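Local coordinates for N-acylhomoserine lactone dependent regulatory protein (Burkholderia cenocepacia, PDB 5L10), which probably acts as a LuxR-family, DNA-binding transcription factor that responds to N-acylhomoserine lactones through the autoinducer-binding domain present here, at residues A[37-42]-A[135-140]; A[78-83]-A[104-109]; A[93-98]-A[114-119]. All blocks are in the same frame, centred on the assembly; numbering follows the deposited sequence.

Interaction 1: A[37-42]-A[135-140]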
loop_
_atom_site.group_PDB
_atom_site.type_symbol
_atom_site.label_atom_id
_atom_site.label_comp_id
_atom_site.label_asym_id
_atom_site.label_seq_id
_atom_site.Cartn_x
_atom_site.Cartn_y
_atom_site.Cartn_z
ATOM N N GLY A 37 1.243 16.714 10.177
ATOM C CA GLY A 37 0.740 16.964 11.511
ATOM C C GLY A 37 0.981 15.864 12.523
ATOM O O GLY A 37 0.561 16.009 13.677
ATOM N N PHE A 38 1.638 14.772 12.137
ATOM C CA PHE A 38 1.887 13.652 13.041
ATOM C C PHE A 38 3.267 13.821 13.661
ATOM O O PHE A 38 4.284 13.694 12.971
ATOM C CB PHE A 38 1.785 12.320 12.302
ATOM C CG PHE A 38 0.439 12.063 11.702
ATOM C CD1 PHE A 38 -0.611 11.624 12.490
ATOM C CD2 PHE A 38 0.222 12.257 10.347
ATOM C CE1 PHE A 38 -1.854 11.384 11.940
ATOM C CE2 PHE A 38 -1.018 12.020 9.790
ATOM C CZ PHE A 38 -2.058 11.584 10.586
ATOM N N ARG A 39 3.303 14.095 14.966
ATOM C CA ARG A 39 4.582 14.287 15.642
ATOM C C ARG A 39 5.410 13.010 15.638
ATOM O O ARG A 39 6.641 13.059 15.524
ATOM C CB ARG A 39 4.354 14.762 17.075
ATOM C CG ARG A 39 5.564 14.576 17.960
ATOM C CD ARG A 39 5.542 15.489 19.146
ATOM N NE ARG A 39 6.715 15.281 19.982
ATOM C CZ ARG A 39 7.144 16.152 20.886
ATOM N NH1 ARG A 39 6.497 17.295 21.060
ATOM N NH2 ARG A 39 8.223 15.884 21.609
ATOM N N TYR A 40 4.755 11.859 15.747
ATOM C CA TYR A 40 5.437 10.583 15.902
ATOM C C TYR A 40 5.132 9.655 14.735
ATOM O O TYR A 40 3.988 9.565 14.275
ATOM C CB TYR A 40 5.033 9.921 17.205
ATOM C CG TYR A 40 5.444 10.690 18.437
ATOM C CD1 TYR A 40 6.776 10.765 18.815
ATOM C CD2 TYR A 40 4.496 11.317 19.241
ATOM C CE1 TYR A 40 7.158 11.453 19.952
ATOM C CE2 TYR A 40 4.867 11.998 20.383
ATOM C CZ TYR A 40 6.200 12.065 20.731
ATOM O OH TYR A 40 6.579 12.749 21.860
ATOM N N CYS A 41 6.165 8.958 14.272
ATOM C CA CYS A 41 6.064 8.033 13.150
ATOM C C CYS A 41 6.820 6.765 13.512
ATOM O O CYS A 41 8.037 6.803 13.714
ATOM C CB CYS A 41 6.632 8.659 11.874
ATOM S SG CYS A 41 6.794 7.506 10.508
ATOM N N VAL A 42 6.104 5.649 13.601
ATOM C CA VAL A 42 6.659 4.388 14.075
ATOM C C VAL A 42 6.352 3.306 13.053
ATOM O O VAL A 42 5.246 3.260 12.502
ATOM C CB VAL A 42 6.083 4.002 15.454
ATOM C CG1 VAL A 42 6.802 2.787 16.019
ATOM C CG2 VAL A 42 6.156 5.172 16.416
ATOM N N VAL A 135 1.189 9.028 14.778
ATOM C CA VAL A 135 0.579 9.469 16.027
ATOM C C VAL A 135 0.823 10.958 16.223
ATOM O O VAL A 135 1.930 11.455 15.985
ATOM C CB VAL A 135 1.119 8.678 17.236
ATOM C CG1 VAL A 135 0.258 8.944 18.454
ATOM C CG2 VAL A 135 1.163 7.195 16.927
ATOM N N ARG A 136 -0.216 11.663 16.656
ATOM C CA ARG A 136 -0.105 13.029 17.143
ATOM C C ARG A 136 -0.455 13.061 18.626
ATOM O O ARG A 136 -1.245 12.246 19.111
ATOM C CB ARG A 136 -1.014 13.983 16.357
ATOM C CG ARG A 136 -2.215 13.314 15.717
ATOM C CD ARG A 136 -2.854 14.233 14.697
ATOM N NE ARG A 136 -3.494 15.378 15.330
ATOM C CZ ARG A 136 -3.871 16.474 14.683
ATOM N NH1 ARG A 136 -3.659 16.580 13.379
ATOM N NH2 ARG A 136 -4.451 17.470 15.339
ATOM N N ASP A 137 0.146 14.008 19.345
ATOM C CA ASP A 137 -0.004 14.100 20.792
ATOM C C ASP A 137 -0.914 15.234 21.236
ATOM O O ASP A 137 -1.132 15.397 22.440
ATOM C CB ASP A 137 1.371 14.270 21.450
ATOM C CG ASP A 137 2.088 15.530 20.987
ATOM O OD1 ASP A 137 1.641 16.139 19.992
ATOM O OD2 ASP A 137 3.103 15.907 21.613
ATOM N N THR A 138 -1.456 16.019 20.307
ATOM C CA THR A 138 -2.152 17.254 20.649
ATOM C C THR A 138 -3.670 17.114 20.582
ATOM O O THR A 138 -4.361 17.315 21.584
ATOM C CB THR A 138 -1.689 18.380 19.717
ATOM O OG1 THR A 138 -1.648 17.889 18.368
ATOM C CG2 THR A 138 -0.307 18.884 20.133
ATOM N N THR A 139 -4.197 16.778 19.404
ATOM C CA THR A 139 -5.623 16.756 19.139
ATOM C C THR A 139 -5.971 15.550 18.278
ATOM O O THR A 139 -5.250 15.243 17.318
ATOM C CB THR A 139 -6.070 18.038 18.422
ATOM O OG1 THR A 139 -5.643 19.177 19.177
ATOM C CG2 THR A 139 -7.579 18.081 18.280
ATOM N N PRO A 140 -7.051 14.845 18.601
ATOM C CA PRO A 140 -7.565 13.828 17.679
ATOM C C PRO A 140 -8.142 14.477 16.431
ATOM O O PRO A 140 -8.686 15.583 16.474
ATOM C CB PRO A 140 -8.655 13.125 18.496
ATOM C CG PRO A 140 -9.053 14.131 19.542
ATOM C CD PRO A 140 -7.808 14.893 19.863
#
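The phenol ring of Tyr-40 meets Asp-137 at its edge, where CB of the aspartate lies near the ring plane, 4.3 Å from CE2 of the tyrosine. One face of the same ring is covered by its own neighbour, with CG of Arg-39 above the ring centre. Phe-38 is met obliquely: its CD1 comes 4.0 Å from CG of Arg-136, and the ring is turned 79° from that arginine's guanidinium plane. Beside these side chains runs a short antiparallel pairing between the first residues of strand 40-46 and the end of strand 129-136. Tyr-40 N donates to Val-135 O at 2.9 Å, and Val-135 N returns a nearly straight bond to Tyr-40 O, also 2.9 Å. Arg-39 and Tyr-40 both face Val-135, a classic beta bulge, and beside the doubled position CB of Tyr-40 packs on CB of Val-135 at 4.1 Å. Just before it, Gly-37 closes the preceding helix, 22-35, in a Schellman motif, and its carbonyl O lies against CB of Arg-136. Beyond its methylenes, the Arg-136 chain bends at chi3 (-69°), bringing NE to Thr-139 O in a 2.7 Å hydrogen bond, although the oxygen is tilted out of the guanidinium plane. Asp-137 OD2 approaches Arg-39 from well outside the guanidinium plane, 3.7 Å from NH1. No N-H points at the oxygen, so this long salt bridge is an attraction of charges alone. The two backbone bonds thus fix the pairing of Tyr-40 with Val-135, while the undirected charge pair constrains the orientation of Arg-39 and Asp-137 less.

Interaction 2: A[78-83]-A[104-109]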
loop_
_atom_site.group_PDB
_atom_site.type_symbol
_atom_site.label_atom_id
_atom_site.label_comp_id
_atom_site.label_asym_id
_atom_site.label_seq_id
_atom_site.Cartn_x
_atom_site.Cartn_y
_atom_site.Cartn_z
ATOM N N ILE A 78 -0.107 -8.626 23.233
ATOM C CA ILE A 78 -1.502 -8.221 23.366
ATOM C C ILE A 78 -1.758 -6.868 22.714
ATOM O O ILE A 78 -2.741 -6.195 23.042
ATOM C CB ILE A 78 -1.907 -8.195 24.854
ATOM C CG1 ILE A 78 -0.867 -7.436 25.690
ATOM C CG2 ILE A 78 -2.065 -9.609 25.385
ATOM C CD1 ILE A 78 -1.072 -5.931 25.752
ATOM N N ASP A 79 -0.884 -6.456 21.795
ATOM C CA ASP A 79 -1.001 -5.143 21.165
ATOM C C ASP A 79 -2.347 -5.003 20.460
ATOM O O ASP A 79 -2.590 -5.662 19.442
ATOM C CB ASP A 79 0.146 -4.916 20.177
ATOM C CG ASP A 79 0.272 -3.461 19.737
ATOM O OD1 ASP A 79 -0.759 -2.788 19.523
ATOM O OD2 ASP A 79 1.420 -2.989 19.595
ATOM N N PRO A 80 -3.232 -4.137 20.961
ATOM C CA PRO A 80 -4.569 -4.017 20.358
ATOM C C PRO A 80 -4.540 -3.463 18.951
ATOM O O PRO A 80 -5.378 -3.846 18.124
ATOM C CB PRO A 80 -5.307 -3.066 21.313
ATOM C CG PRO A 80 -4.411 -2.918 22.518
ATOM C CD PRO A 80 -3.025 -3.175 22.051
ATOM N N ILE A 81 -3.605 -2.560 18.654
ATOM C CA ILE A 81 -3.496 -2.019 17.305
ATOM C C ILE A 81 -3.102 -3.115 16.323
ATOM O O ILE A 81 -3.663 -3.220 15.227
ATOM C CB ILE A 81 -2.497 -0.851 17.274
ATOM C CG1 ILE A 81 -2.928 0.244 18.247
ATOM C CG2 ILE A 81 -2.380 -0.296 15.870
ATOM C CD1 ILE A 81 -1.840 1.256 18.528
ATOM N N ILE A 82 -2.130 -3.950 16.703
ATOM C CA ILE A 82 -1.682 -5.018 15.814
ATOM C C ILE A 82 -2.830 -5.974 15.520
ATOM O O ILE A 82 -3.052 -6.370 14.370
ATOM C CB ILE A 82 -0.476 -5.758 16.419
ATOM C CG1 ILE A 82 0.690 -4.797 16.657
ATOM C CG2 ILE A 82 -0.047 -6.895 15.509
ATOM C CD1 ILE A 82 1.238 -4.171 15.405
ATOM N N LYS A 83 -3.586 -6.349 16.557
ATOM C CA LYS A 83 -4.706 -7.265 16.366
ATOM C C LYS A 83 -5.748 -6.686 15.418
ATOM O O LYS A 83 -6.418 -7.435 14.700
ATOM C CB LYS A 83 -5.354 -7.603 17.711
ATOM C CG LYS A 83 -4.386 -8.102 18.783
ATOM C CD LYS A 83 -3.642 -9.359 18.353
ATOM C CE LYS A 83 -2.728 -9.876 19.461
ATOM N NZ LYS A 83 -3.476 -10.188 20.714
ATOM N N ALA A 104 -3.948 -1.451 30.544
ATOM C CA ALA A 104 -2.535 -1.180 30.792
ATOM C C ALA A 104 -1.839 -0.653 29.543
ATOM O O ALA A 104 -0.975 0.226 29.632
ATOM C CB ALA A 104 -1.837 -2.442 31.296
ATOM N N PHE A 105 -2.203 -1.175 28.371
ATOM C CA PHE A 105 -1.554 -0.754 27.134
ATOM C C PHE A 105 -1.819 0.720 26.852
ATOM O O PHE A 105 -0.888 1.519 26.698
ATOM C CB PHE A 105 -2.036 -1.628 25.975
ATOM C CG PHE A 105 -1.457 -1.251 24.641
ATOM C CD1 PHE A 105 -0.262 -1.803 24.209
ATOM C CD2 PHE A 105 -2.115 -0.358 23.810
ATOM C CE1 PHE A 105 0.268 -1.468 22.977
ATOM C CE2 PHE A 105 -1.588 -0.017 22.577
ATOM C CZ PHE A 105 -0.396 -0.574 22.160
ATOM N N TRP A 106 -3.097 1.100 26.787
ATOM C CA TRP A 106 -3.446 2.480 26.470
ATOM C C TRP A 106 -3.012 3.447 27.566
ATOM O O TRP A 106 -2.742 4.619 27.279
ATOM C CB TRP A 106 -4.949 2.585 26.218
ATOM C CG TRP A 106 -5.406 1.815 25.011
ATOM C CD1 TRP A 106 -6.264 0.752 24.989
ATOM C CD2 TRP A 106 -5.022 2.048 23.649
ATOM N NE1 TRP A 106 -6.440 0.314 23.698
ATOM C CE2 TRP A 106 -5.690 1.092 22.857
ATOM C CE3 TRP A 106 -4.178 2.971 23.024
ATOM C CZ2 TRP A 106 -5.538 1.034 21.471
ATOM C CZ3 TRP A 106 -4.029 2.911 21.650
ATOM C CH2 TRP A 106 -4.707 1.950 20.888
ATOM N N HIS A 107 -2.943 2.981 28.818
ATOM C CA HIS A 107 -2.463 3.826 29.910
ATOM C C HIS A 107 -1.052 4.328 29.634
ATOM O O HIS A 107 -0.779 5.531 29.711
ATOM C CB HIS A 107 -2.516 3.044 31.226
ATOM C CG HIS A 107 -1.765 3.685 32.352
ATOM N ND1 HIS A 107 -2.310 4.673 33.144
ATOM C CD2 HIS A 107 -0.516 3.466 32.831
ATOM C CE1 HIS A 107 -1.427 5.040 34.057
ATOM N NE2 HIS A 107 -0.330 4.324 33.888
ATOM N N ASP A 108 -0.143 3.414 29.291
ATOM C CA ASP A 108 1.233 3.800 29.000
ATOM C C ASP A 108 1.323 4.627 27.720
ATOM O O ASP A 108 2.114 5.573 27.642
ATOM C CB ASP A 108 2.108 2.551 28.906
ATOM C CG ASP A 108 2.341 1.903 30.254
ATOM O OD1 ASP A 108 2.609 2.640 31.228
ATOM O OD2 ASP A 108 2.255 0.661 30.347
ATOM N N ALA A 109 0.521 4.284 26.709
ATOM C CA ALA A 109 0.514 5.054 25.470
ATOM C C ALA A 109 0.116 6.504 25.724
ATOM O O ALA A 109 0.808 7.436 25.298
ATOM C CB ALA A 109 -0.429 4.402 24.458
#
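Pro-80 meets Phe-105 in a CH-pi contact: CD of the proline lies 3.4 Å from the centroid of the phenyl ring and only 9° off its normal. The two side chains approach from opposite directions, the proline over one face of the ring. Apolar packing extends this contact on the neighbouring aromatic group. CB of Pro-80 is 4.1 Å from CZ2 of Trp-106, and CG1 of Ile-81 lies 3.6 Å from CH2 of that indole, while CD1 of Ile-81 reaches the edge of the Phe-105 ring. The indole in turn has CD2 of Phe-105 above one face. All this joins the first turn of helix 80-87 to the side of helix 103-111, within the autoinducer-binding domain. No hydrogen bond links the two segments. Asp-79, the N-cap of helix 80-87, bonds within its own segment: its carboxylate, swung away from the backbone N (chi1 -166°), turns OD1 to Ile-81 N at 3.0 Å and Ile-82 N at 3.3 Å, both weakly. OD1 also touches Phe-105 obliquely. OD2 is hydrogen-bonded to Tyr-70 and weakly to a glycerol probably from the crystallisation liquor; in LuxR-family relatives an aspartate and a tyrosine line the acylhomoserine lactone site, and this pair may do likewise.

Interaction 3: A[93-98]-A[114-119]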
loop_
_atom_site.group_PDB
_atom_site.type_symbol
_atom_site.label_atom_id
_atom_site.label_comp_id
_atom_site.label_asym_id
_atom_site.label_seq_id
_atom_site.Cartn_x
_atom_site.Cartn_y
_atom_site.Cartn_z
ATOM N N VAL A 93 -7.904 4.087 12.903
ATOM C CA VAL A 93 -7.773 5.328 13.661
ATOM C C VAL A 93 -8.125 5.032 15.111
ATOM O O VAL A 93 -9.176 4.442 15.393
ATOM C CB VAL A 93 -8.679 6.431 13.089
ATOM C CG1 VAL A 93 -8.500 7.729 13.864
ATOM C CG2 VAL A 93 -8.394 6.634 11.612
ATOM N N TRP A 94 -7.257 5.434 16.035
ATOM C CA TRP A 94 -7.466 5.107 17.437
ATOM C C TRP A 94 -7.132 6.299 18.325
ATOM O O TRP A 94 -6.400 7.211 17.933
ATOM C CB TRP A 94 -6.649 3.876 17.851
ATOM C CG TRP A 94 -5.211 3.913 17.434
ATOM C CD1 TRP A 94 -4.663 3.337 16.325
ATOM C CD2 TRP A 94 -4.130 4.542 18.133
ATOM N NE1 TRP A 94 -3.309 3.574 16.287
ATOM C CE2 TRP A 94 -2.957 4.312 17.387
ATOM C CE3 TRP A 94 -4.042 5.284 19.314
ATOM C CZ2 TRP A 94 -1.711 4.793 17.786
ATOM C CZ3 TRP A 94 -2.805 5.759 19.708
ATOM C CH2 TRP A 94 -1.657 5.515 18.944
ATOM N N ASN A 95 -7.692 6.265 19.537
ATOM C CA ASN A 95 -7.530 7.299 20.554
ATOM C C ASN A 95 -7.249 6.610 21.881
ATOM O O ASN A 95 -8.104 5.879 22.390
ATOM C CB ASN A 95 -8.788 8.173 20.652
ATOM C CG ASN A 95 -8.653 9.316 21.658
ATOM O OD1 ASN A 95 -8.080 9.162 22.739
ATOM N ND2 ASN A 95 -9.201 10.470 21.302
ATOM N N ALA A 96 -6.070 6.864 22.452
ATOM C CA ALA A 96 -5.665 6.158 23.665
ATOM C C ALA A 96 -6.629 6.395 24.821
ATOM O O ALA A 96 -6.779 5.526 25.686
ATOM C CB ALA A 96 -4.244 6.569 24.059
ATOM N N PHE A 97 -7.296 7.549 24.858
ATOM C CA PHE A 97 -8.248 7.814 25.932
ATOM C C PHE A 97 -9.602 7.155 25.707
ATOM O O PHE A 97 -10.403 7.097 26.643
ATOM C CB PHE A 97 -8.453 9.323 26.113
ATOM C CG PHE A 97 -7.211 10.063 26.525
ATOM C CD1 PHE A 97 -6.704 9.941 27.811
ATOM C CD2 PHE A 97 -6.556 10.893 25.629
ATOM C CE1 PHE A 97 -5.562 10.623 28.189
ATOM C CE2 PHE A 97 -5.415 11.577 26.002
ATOM C CZ PHE A 97 -4.917 11.442 27.282
ATOM N N ASP A 98 -9.868 6.637 24.507
ATOM C CA ASP A 98 -11.209 6.213 24.121
ATOM C C ASP A 98 -11.279 4.752 23.688
ATOM O O ASP A 98 -12.263 4.349 23.060
ATOM C CB ASP A 98 -11.731 7.112 23.002
ATOM C CG ASP A 98 -13.101 7.671 23.296
ATOM O OD1 ASP A 98 -14.007 6.884 23.643
ATOM O OD2 ASP A 98 -13.266 8.903 23.189
HETATM N N MSE A 114 1.586 8.904 22.853
HETATM C CA MSE A 114 0.987 7.999 21.878
HETATM C C MSE A 114 -0.531 8.015 22.018
HETATM O O MSE A 114 -1.123 7.032 22.459
HETATM C CB MSE A 114 1.510 6.573 22.065
HETATM C CG MSE A 114 3.017 6.403 21.925
HETATM SE SE MSE A 114 3.668 6.528 20.084
HETATM C CE MSE A 114 4.459 8.243 20.258
ATOM N N ARG A 115 -1.167 9.121 21.634
ATOM C CA ARG A 115 -2.560 9.365 21.992
ATOM C C ARG A 115 -3.536 9.223 20.833
ATOM O O ARG A 115 -4.542 8.519 20.964
ATOM C CB ARG A 115 -2.689 10.759 22.623
ATOM C CG ARG A 115 -1.920 10.878 23.928
ATOM C CD ARG A 115 -2.024 12.254 24.559
ATOM N NE ARG A 115 -1.367 12.263 25.863
ATOM C CZ ARG A 115 -1.373 13.287 26.709
ATOM N NH1 ARG A 115 -2.003 14.412 26.399
ATOM N NH2 ARG A 115 -0.745 13.182 27.871
ATOM N N TYR A 116 -3.287 9.879 19.701
ATOM C CA TYR A 116 -4.229 9.893 18.586
ATOM C C TYR A 116 -3.507 9.390 17.345
ATOM O O TYR A 116 -2.688 10.107 16.759
ATOM C CB TYR A 116 -4.801 11.292 18.380
ATOM C CG TYR A 116 -5.091 11.985 19.685
ATOM C CD1 TYR A 116 -6.122 11.551 20.510
ATOM C CD2 TYR A 116 -4.322 13.062 20.104
ATOM C CE1 TYR A 116 -6.383 12.180 21.715
ATOM C CE2 TYR A 116 -4.578 13.697 21.304
ATOM C CZ TYR A 116 -5.608 13.253 22.104
ATOM O OH TYR A 116 -5.862 13.884 23.298
ATOM N N GLY A 117 -3.817 8.162 16.942
ATOM C CA GLY A 117 -2.995 7.434 16.001
ATOM C C GLY A 117 -3.732 7.011 14.748
ATOM O O GLY A 117 -4.954 6.847 14.745
ATOM N N TRP A 118 -2.963 6.834 13.679
ATOM C CA TRP A 118 -3.424 6.285 12.410
ATOM C C TRP A 118 -2.487 5.126 12.094
ATOM O O TRP A 118 -1.278 5.332 11.941
ATOM C CB TRP A 118 -3.390 7.356 11.316
ATOM C CG TRP A 118 -3.892 6.938 9.968
ATOM C CD1 TRP A 118 -5.131 7.174 9.450
ATOM C CD2 TRP A 118 -3.158 6.240 8.953
ATOM N NE1 TRP A 118 -5.222 6.655 8.181
ATOM C CE2 TRP A 118 -4.024 6.077 7.852
ATOM C CE3 TRP A 118 -1.857 5.735 8.868
ATOM C CZ2 TRP A 118 -3.630 5.425 6.676
ATOM C CZ3 TRP A 118 -1.465 5.088 7.701
ATOM C CH2 TRP A 118 -2.350 4.941 6.621
ATOM N N SER A 119 -3.023 3.909 12.035
ATOM C CA SER A 119 -2.197 2.725 11.838
ATOM C C SER A 119 -2.699 1.906 10.658
ATOM O O SER A 119 -3.907 1.698 10.504
ATOM C CB SER A 119 -2.176 1.851 13.096
ATOM O OG SER A 119 -1.473 2.483 14.149
#
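An antiparallel strand pair at one border of the central sheet joins 92-95, the outermost strand on this side within the chain, to 116-123. Trp-94 and Gly-117 form its hydrogen-bonded pair: Trp-94 N donates to Gly-117 O at 3.0 Å and Gly-117 N to Trp-94 O at 2.9 Å. On either side of it lie the non-hydrogen-bonded pairs Val-93 with Trp-118 and Asn-95 with Tyr-116. A further bond, Ala-96 N to Arg-115 O at 2.7 Å, prolongs the ladder where the chain turns. The indole of Trp-94 folds back across its partner strand, because CG sits between the backbone N and the carbonyl carbon (chi1 48°). With no side chain on Gly-117 in the way, one indole face rests on its CA, 3.5 Å from the centroid of the six-membered ring, a CH-pi contact. The same placement sends NE1 straight to Ser-119 OG at 3.0 Å, the oxygen lying in the ring plane; that hydroxyl is also bonded to Thr-133. On the face that carries Asn-95 and Tyr-116, the amide runs alongside the phenol and meets its edge, with the planes 80° apart and ND2 3.3 Å from CE1 of the tyrosine. OD1 of Asn-95 accepts from Phe-97 N at 2.8 Å, an Asx turn that starts the type I turn leaving the strand. Phe-97 then reaches over a guanidinium face of Arg-115, whose NE is bonded to Ala-110 O in helix 103-111. Trp-106 of that helix touches Ala-96, and its ring meets that of Trp-94. Ile-81 of helix 80-87 touches both Trp-94 and Ser-119, while strand 129-136 continues the sheet beyond 116-123.

How the interactions relate
From the N terminus, residues 37-42 lead into strand 40-46, whose partner on one side, 56-60, follows soon after, whereas the other, strand 129-136, arrives much later; interaction 1 thus closes a long loop that encloses both other contacts. Within it come 78-83, 93-98, 104-109 and 114-119, so the segments of interactions 2 and 3 alternate and their loops cross. Interaction 1 joins strands 40-46 and 129-136, interaction 2 helices 80-87 and 103-111, and interaction 3 strands 92-95 and 116-123. Interactions 1 and 3 adjoin through neighbouring strands; 1 and 2 do not touch. Contact between interactions 2 and 3, as of Ala-109 CB with Met-114 O, sets the helices against the sheet.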